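Local coordinates for protein prgH (Salmonella enterica subsp. enterica serovar Typhimurium, PDB 4G2S), which probably helps build the basal body of the Salmonella SPI-1 type III secretion system, to which it contributes an FHA-type domain, at residues I74-L79 / E85-Q90; C19-L24 / D50-P55. One frame throughout, in Å; residues are numbered along the deposited sequence.

Contact 1: I74-L79 / E85-Q90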
loop_
_atom_site.group_PDB
_atom_site.type_symbol
_atom_site.label_atom_id
_atom_site.label_comp_id
_atom_site.label_asym_id
_atom_site.label_seq_id
_atom_site.Cartn_x
_atom_site.Cartn_y
_atom_site.Cartn_z
ATOM N N ILE A 74 -18.731 -29.225 -10.524
ATOM C CA ILE A 74 -18.419 -27.819 -10.160
ATOM C C ILE A 74 -19.630 -27.045 -9.674
ATOM O O ILE A 74 -20.624 -26.860 -10.418
ATOM C CB ILE A 74 -17.737 -26.970 -11.300
ATOM C CG1 ILE A 74 -16.425 -27.610 -11.760
ATOM C CG2 ILE A 74 -17.398 -25.577 -10.790
ATOM C CD1 ILE A 74 -15.965 -27.123 -13.114
ATOM N N ILE A 75 -19.494 -26.525 -8.455
ATOM C CA ILE A 75 -20.571 -25.868 -7.749
ATOM C C ILE A 75 -20.205 -24.411 -7.455
ATOM O O ILE A 75 -19.153 -24.152 -6.933
ATOM C CB ILE A 75 -20.890 -26.595 -6.426
ATOM C CG1 ILE A 75 -21.322 -28.014 -6.737
ATOM C CG2 ILE A 75 -22.052 -25.886 -5.690
ATOM C CD1 ILE A 75 -22.638 -28.131 -7.461
ATOM N N LEU A 76 -21.084 -23.498 -7.828
ATOM C CA LEU A 76 -20.894 -22.129 -7.461
ATOM C C LEU A 76 -21.861 -21.789 -6.325
ATOM O O LEU A 76 -23.063 -22.118 -6.403
ATOM C CB LEU A 76 -21.065 -21.270 -8.674
ATOM C CG LEU A 76 -20.699 -19.760 -8.516
ATOM C CD1 LEU A 76 -20.150 -19.299 -9.810
ATOM C CD2 LEU A 76 -21.967 -19.055 -8.128
ATOM N N HIS A 77 -21.311 -21.257 -5.230
ATOM C CA HIS A 77 -22.137 -20.768 -4.130
ATOM C C HIS A 77 -22.178 -19.286 -4.198
ATOM O O HIS A 77 -21.140 -18.632 -3.987
ATOM C CB HIS A 77 -21.555 -21.189 -2.822
ATOM C CG HIS A 77 -21.325 -22.624 -2.719
ATOM N ND1 HIS A 77 -22.294 -23.472 -2.399
ATOM C CD2 HIS A 77 -20.169 -23.382 -2.843
ATOM C CE1 HIS A 77 -21.795 -24.724 -2.331
ATOM N NE2 HIS A 77 -20.508 -24.672 -2.605
ATOM N N GLU A 78 -23.343 -18.719 -4.514
ATOM C CA GLU A 78 -23.560 -17.275 -4.427
ATOM C C GLU A 78 -23.894 -16.859 -3.034
ATOM O O GLU A 78 -24.895 -17.333 -2.500
ATOM C CB GLU A 78 -24.774 -16.845 -5.247
ATOM C CG GLU A 78 -24.597 -16.871 -6.703
ATOM C CD GLU A 78 -25.595 -15.973 -7.449
ATOM O OE1 GLU A 78 -26.440 -15.218 -6.891
ATOM O OE2 GLU A 78 -25.442 -16.006 -8.643
ATOM N N LEU A 79 -23.145 -15.897 -2.468
ATOM C CA LEU A 79 -23.314 -15.486 -1.051
ATOM C C LEU A 79 -24.314 -14.357 -0.883
ATOM O O LEU A 79 -24.112 -13.278 -1.425
ATOM C CB LEU A 79 -21.994 -15.090 -0.435
ATOM C CG LEU A 79 -20.930 -16.209 -0.561
ATOM C CD1 LEU A 79 -19.620 -15.798 0.123
ATOM C CD2 LEU A 79 -21.315 -17.585 -0.119
ATOM N N GLU A 85 -26.683 -19.624 -1.909
ATOM C CA GLU A 85 -27.475 -20.356 -2.860
ATOM C C GLU A 85 -26.554 -21.018 -3.847
ATOM O O GLU A 85 -25.703 -20.348 -4.488
ATOM C CB GLU A 85 -28.352 -19.366 -3.579
ATOM C CG GLU A 85 -29.188 -19.897 -4.697
ATOM C CD GLU A 85 -30.026 -18.768 -5.311
ATOM O OE1 GLU A 85 -30.638 -18.004 -4.502
ATOM O OE2 GLU A 85 -30.045 -18.654 -6.579
ATOM N N SER A 86 -26.697 -22.306 -3.992
ATOM C CA SER A 86 -25.778 -23.020 -4.820
ATOM C C SER A 86 -26.374 -23.354 -6.190
ATOM O O SER A 86 -27.590 -23.575 -6.327
ATOM C CB SER A 86 -25.328 -24.294 -4.129
ATOM O OG SER A 86 -26.391 -25.179 -4.082
ATOM N N ARG A 87 -25.511 -23.449 -7.183
ATOM C CA ARG A 87 -25.900 -24.078 -8.488
ATOM C C ARG A 87 -24.716 -24.809 -9.095
ATOM O O ARG A 87 -23.565 -24.426 -8.886
ATOM C CB ARG A 87 -26.374 -23.005 -9.463
ATOM C CG ARG A 87 -25.541 -21.758 -9.355
ATOM C CD ARG A 87 -25.681 -20.787 -10.527
ATOM N NE ARG A 87 -25.410 -19.411 -10.074
ATOM C CZ ARG A 87 -25.164 -18.395 -10.896
ATOM N NH1 ARG A 87 -25.150 -18.540 -12.206
ATOM N NH2 ARG A 87 -24.925 -17.205 -10.392
ATOM N N SER A 88 -25.010 -25.865 -9.837
ATOM C CA SER A 88 -24.047 -26.501 -10.747
ATOM C C SER A 88 -23.702 -25.626 -11.923
ATOM O O SER A 88 -24.593 -24.993 -12.488
ATOM C CB SER A 88 -24.668 -27.810 -11.349
ATOM O OG SER A 88 -23.961 -28.908 -10.845
ATOM N N VAL A 89 -22.438 -25.585 -12.316
ATOM C CA VAL A 89 -22.064 -24.787 -13.455
ATOM C C VAL A 89 -21.290 -25.622 -14.445
ATOM O O VAL A 89 -20.532 -26.501 -14.075
ATOM C CB VAL A 89 -21.177 -23.541 -13.115
ATOM C CG1 VAL A 89 -22.034 -22.434 -12.505
ATOM C CG2 VAL A 89 -20.034 -23.922 -12.193
ATOM N N GLN A 90 -21.463 -25.262 -15.707
ATOM C CA GLN A 90 -20.844 -25.972 -16.807
ATOM C C GLN A 90 -19.591 -25.250 -17.253
ATOM O O GLN A 90 -19.492 -23.996 -17.155
ATOM C CB GLN A 90 -21.844 -26.091 -17.951
ATOM C CG GLN A 90 -23.162 -26.748 -17.558
ATOM C CD GLN A 90 -22.999 -27.811 -16.468
ATOM O OE1 GLN A 90 -22.230 -28.765 -16.629
ATOM N NE2 GLN A 90 -23.697 -27.625 -15.331
#
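Strands 74-79 and 85-88 run antiparallel, their axes 4.6 Å apart at the closest and inclined at 155°, with Leu76-Arg87 and Glu78-Glu85 as hydrogen-bonded pairs and Ile75-Ser88 and His77-Ser86 as non-hydrogen-bonded pairs. Leu76 N gives a nearly straight bond to Arg87 O (2.9 Å, 163°), and Arg87 N returns one to Leu76 O; Val89 N extends the pairing by bonding to Ile74 O. On the face that carries Leu76, the branched residues Ile74 and Val89 cross at about a right angle, and their CG2 methyls press together at 3.4 Å, tighter than usual. Leu76 CB meets Val89 CG1. With its CG anti to the backbone N (chi1 -172°), Leu76 lies alongside the extended arginine, pointing the same way, and Leu76 CD2 is 4.0 Å from Arg87 NE. The guanidinium lies beyond, near the oppositely charged Glu78, but OE2 and NH2 clash in the model, leaving the detail of this salt bridge doubtful; Gln96 O also accepts a bond from NH2. Small, polar serines suit the exposed opposite face: Ser86 CB lies 3.6 Å from His77 ND1, and Ile75 CG2 sits over the rim of one imidazole face, while His77 NE2 bonds to Gln66. This is a beta hairpin at the edge of the mixed sheet of the FHA-type fold, its apolar face packed against strands 95-97 and 100-106.

Contact 2: C19-L24 / D50-P55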
loop_
_atom_site.group_PDB
_atom_site.type_symbol
_atom_site.label_atom_id
_atom_site.label_comp_id
_atom_site.label_asym_id
_atom_site.label_seq_id
_atom_site.Cartn_x
_atom_site.Cartn_y
_atom_site.Cartn_z
ATOM N N CYS A 19 -8.561 -11.487 -16.989
ATOM C CA CYS A 19 -7.779 -12.056 -15.859
ATOM C C CYS A 19 -8.217 -13.498 -15.601
ATOM O O CYS A 19 -9.407 -13.829 -15.632
ATOM C CB CYS A 19 -7.947 -11.275 -14.540
ATOM S SG CYS A 19 -6.938 -9.806 -14.461
ATOM N N GLU A 20 -7.233 -14.337 -15.320
ATOM C CA GLU A 20 -7.452 -15.776 -15.179
ATOM C C GLU A 20 -6.913 -16.212 -13.840
ATOM O O GLU A 20 -5.750 -16.009 -13.540
ATOM C CB GLU A 20 -6.805 -16.536 -16.327
ATOM C CG GLU A 20 -7.626 -16.443 -17.628
ATOM C CD GLU A 20 -7.262 -17.449 -18.685
ATOM O OE1 GLU A 20 -6.187 -18.061 -18.577
ATOM O OE2 GLU A 20 -8.042 -17.634 -19.647
ATOM N N PHE A 21 -7.762 -16.785 -13.013
ATOM C CA PHE A 21 -7.392 -17.169 -11.667
ATOM C C PHE A 21 -7.439 -18.699 -11.550
ATOM O O PHE A 21 -8.453 -19.354 -11.904
ATOM C CB PHE A 21 -8.329 -16.586 -10.639
ATOM C CG PHE A 21 -8.423 -15.094 -10.694
ATOM C CD1 PHE A 21 -7.530 -14.301 -10.009
ATOM C CD2 PHE A 21 -9.398 -14.505 -11.459
ATOM C CE1 PHE A 21 -7.622 -12.902 -10.079
ATOM C CE2 PHE A 21 -9.466 -13.104 -11.562
ATOM C CZ PHE A 21 -8.592 -12.327 -10.841
ATOM N N PRO A 22 -6.352 -19.275 -11.028
ATOM C CA PRO A 22 -6.340 -20.735 -10.884
ATOM C C PRO A 22 -7.214 -21.119 -9.725
ATOM O O PRO A 22 -7.208 -20.476 -8.685
ATOM C CB PRO A 22 -4.867 -21.054 -10.571
ATOM C CG PRO A 22 -4.326 -19.839 -9.912
ATOM C CD PRO A 22 -5.103 -18.665 -10.543
ATOM N N LEU A 23 -7.936 -22.213 -9.868
ATOM C CA LEU A 23 -8.741 -22.713 -8.779
ATOM C C LEU A 23 -8.059 -23.886 -8.103
ATOM O O LEU A 23 -7.555 -24.787 -8.749
ATOM C CB LEU A 23 -10.071 -23.204 -9.294
ATOM C CG LEU A 23 -11.057 -22.270 -9.889
ATOM C CD1 LEU A 23 -12.206 -23.097 -10.469
ATOM C CD2 LEU A 23 -11.525 -21.303 -8.817
ATOM N N LEU A 24 -8.045 -23.872 -6.802
ATOM C CA LEU A 24 -7.584 -25.075 -6.077
ATOM C C LEU A 24 -8.714 -26.044 -5.831
ATOM O O LEU A 24 -9.899 -25.698 -5.850
ATOM C CB LEU A 24 -6.914 -24.693 -4.765
ATOM C CG LEU A 24 -5.390 -24.642 -4.847
ATOM C CD1 LEU A 24 -4.805 -26.041 -5.128
ATOM C CD2 LEU A 24 -4.897 -23.635 -5.877
ATOM N N ASP A 50 -6.660 -18.864 -1.693
ATOM C CA ASP A 50 -8.019 -19.423 -1.752
ATOM C C ASP A 50 -9.080 -18.311 -1.758
ATOM O O ASP A 50 -10.283 -18.588 -1.635
ATOM C CB ASP A 50 -8.270 -20.348 -0.591
ATOM C CG ASP A 50 -8.163 -19.633 0.758
ATOM O OD1 ASP A 50 -7.889 -18.421 0.762
ATOM O OD2 ASP A 50 -8.352 -20.268 1.793
ATOM N N SER A 51 -8.600 -17.091 -1.952
ATOM C CA SER A 51 -9.398 -15.840 -2.002
ATOM C C SER A 51 -8.913 -14.870 -3.051
ATOM O O SER A 51 -7.693 -14.661 -3.132
ATOM C CB SER A 51 -9.187 -15.084 -0.697
ATOM O OG SER A 51 -10.349 -15.226 0.041
ATOM N N PHE A 52 -9.812 -14.224 -3.781
ATOM C CA PHE A 52 -9.468 -13.167 -4.765
ATOM C C PHE A 52 -10.414 -11.967 -4.678
ATOM O O PHE A 52 -11.595 -12.145 -4.395
ATOM C CB PHE A 52 -9.450 -13.738 -6.185
ATOM C CG PHE A 52 -8.400 -14.880 -6.349
ATOM C CD1 PHE A 52 -7.085 -14.556 -6.410
ATOM C CD2 PHE A 52 -8.759 -16.224 -6.397
ATOM C CE1 PHE A 52 -6.088 -15.519 -6.507
ATOM C CE2 PHE A 52 -7.798 -17.220 -6.570
ATOM C CZ PHE A 52 -6.443 -16.868 -6.584
ATOM N N PHE A 53 -9.909 -10.760 -4.898
ATOM C CA PHE A 53 -10.753 -9.594 -4.921
ATOM C C PHE A 53 -10.895 -9.157 -6.340
ATOM O O PHE A 53 -9.900 -9.003 -7.019
ATOM C CB PHE A 53 -10.167 -8.394 -4.154
ATOM C CG PHE A 53 -10.949 -7.151 -4.355
ATOM C CD1 PHE A 53 -12.100 -6.938 -3.630
ATOM C CD2 PHE A 53 -10.562 -6.201 -5.320
ATOM C CE1 PHE A 53 -12.832 -5.784 -3.827
ATOM C CE2 PHE A 53 -11.295 -5.056 -5.527
ATOM C CZ PHE A 53 -12.439 -4.848 -4.771
ATOM N N ILE A 54 -12.119 -8.930 -6.796
ATOM C CA ILE A 54 -12.414 -8.398 -8.107
ATOM C C ILE A 54 -13.160 -7.076 -7.914
ATOM O O ILE A 54 -14.176 -7.054 -7.247
ATOM C CB ILE A 54 -13.393 -9.357 -8.868
ATOM C CG1 ILE A 54 -12.732 -10.720 -8.974
ATOM C CG2 ILE A 54 -13.752 -8.826 -10.245
ATOM C CD1 ILE A 54 -13.628 -11.803 -9.528
ATOM N N PRO A 55 -12.676 -5.981 -8.520
ATOM C CA PRO A 55 -13.382 -4.694 -8.443
ATOM C C PRO A 55 -14.577 -4.624 -9.400
ATOM O O PRO A 55 -14.509 -5.107 -10.544
ATOM C CB PRO A 55 -12.310 -3.691 -8.835
ATOM C CG PRO A 55 -11.470 -4.410 -9.807
ATOM C CD PRO A 55 -11.422 -5.855 -9.269
#
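Phe21 and Phe52 meet between two backbones that stand well apart, their CA atoms 8.2 Å from each other, so this is a contact of side chains across a sandwich core and not a pairing of neighbouring strands. Both CB atoms point toward the opposite segment, and the two side chains slide past each other in opposite directions. In each, CG stands anti to the carbonyl carbon (chi1 -57° in Phe21, -60° in Phe52), which carries the ring into the gap. The tight part is small: Phe21 CD1 sits over one face of the Phe52 ring, offset toward its rim, and comes to 3.6 Å from Phe52 CD1. With ring centroids 4.9 Å apart and planes inclined at 42°, the pair is oblique, a van der Waals contact concentrated around Phe21 CD1. Phenylalanine suits both places because a long, flat hydrocarbon side chain can span such a separation and tolerate burial without needing a polar partner.

Toward the exposed side the packing thins. Pro22, an exposed residue, touches chiefly through its backbone, Pro22 O lying 3.9 Å from Phe52 CE2.

Strand 20-22 is held to strand 7-11 by backbone bonds, including that between Phe21 and Val9, and strand 51-55 pairs with strand 26-33. Phe21 also packs on Leu11 and on Leu44 of a neighbouring subunit, while Phe52 rests against Thr28 of strand 26-33.

How the contacts relate
The two contacts serve one domain in different ways: contact 1 joins adjacent strands within a sheet, whereas contact 2 joins strands of different sheets through their side chains. Strands 51-55 and 83-88 are the outermost strands of the same mixed sheet within the chain, so the contacts lie toward its two ends, their centres 16 Å apart. Their nearest atoms come to about 6 Å without touching. Ile65 of strand 63-67 touches both Ile74 and Leu23, a residue of segment 19-24. Along the sequence contact 2 closes before contact 1 opens. Segment 74-79 meets a second subunit at Leu79, on Gly18 of that copy, while the segments of contact 2 adjoin a third.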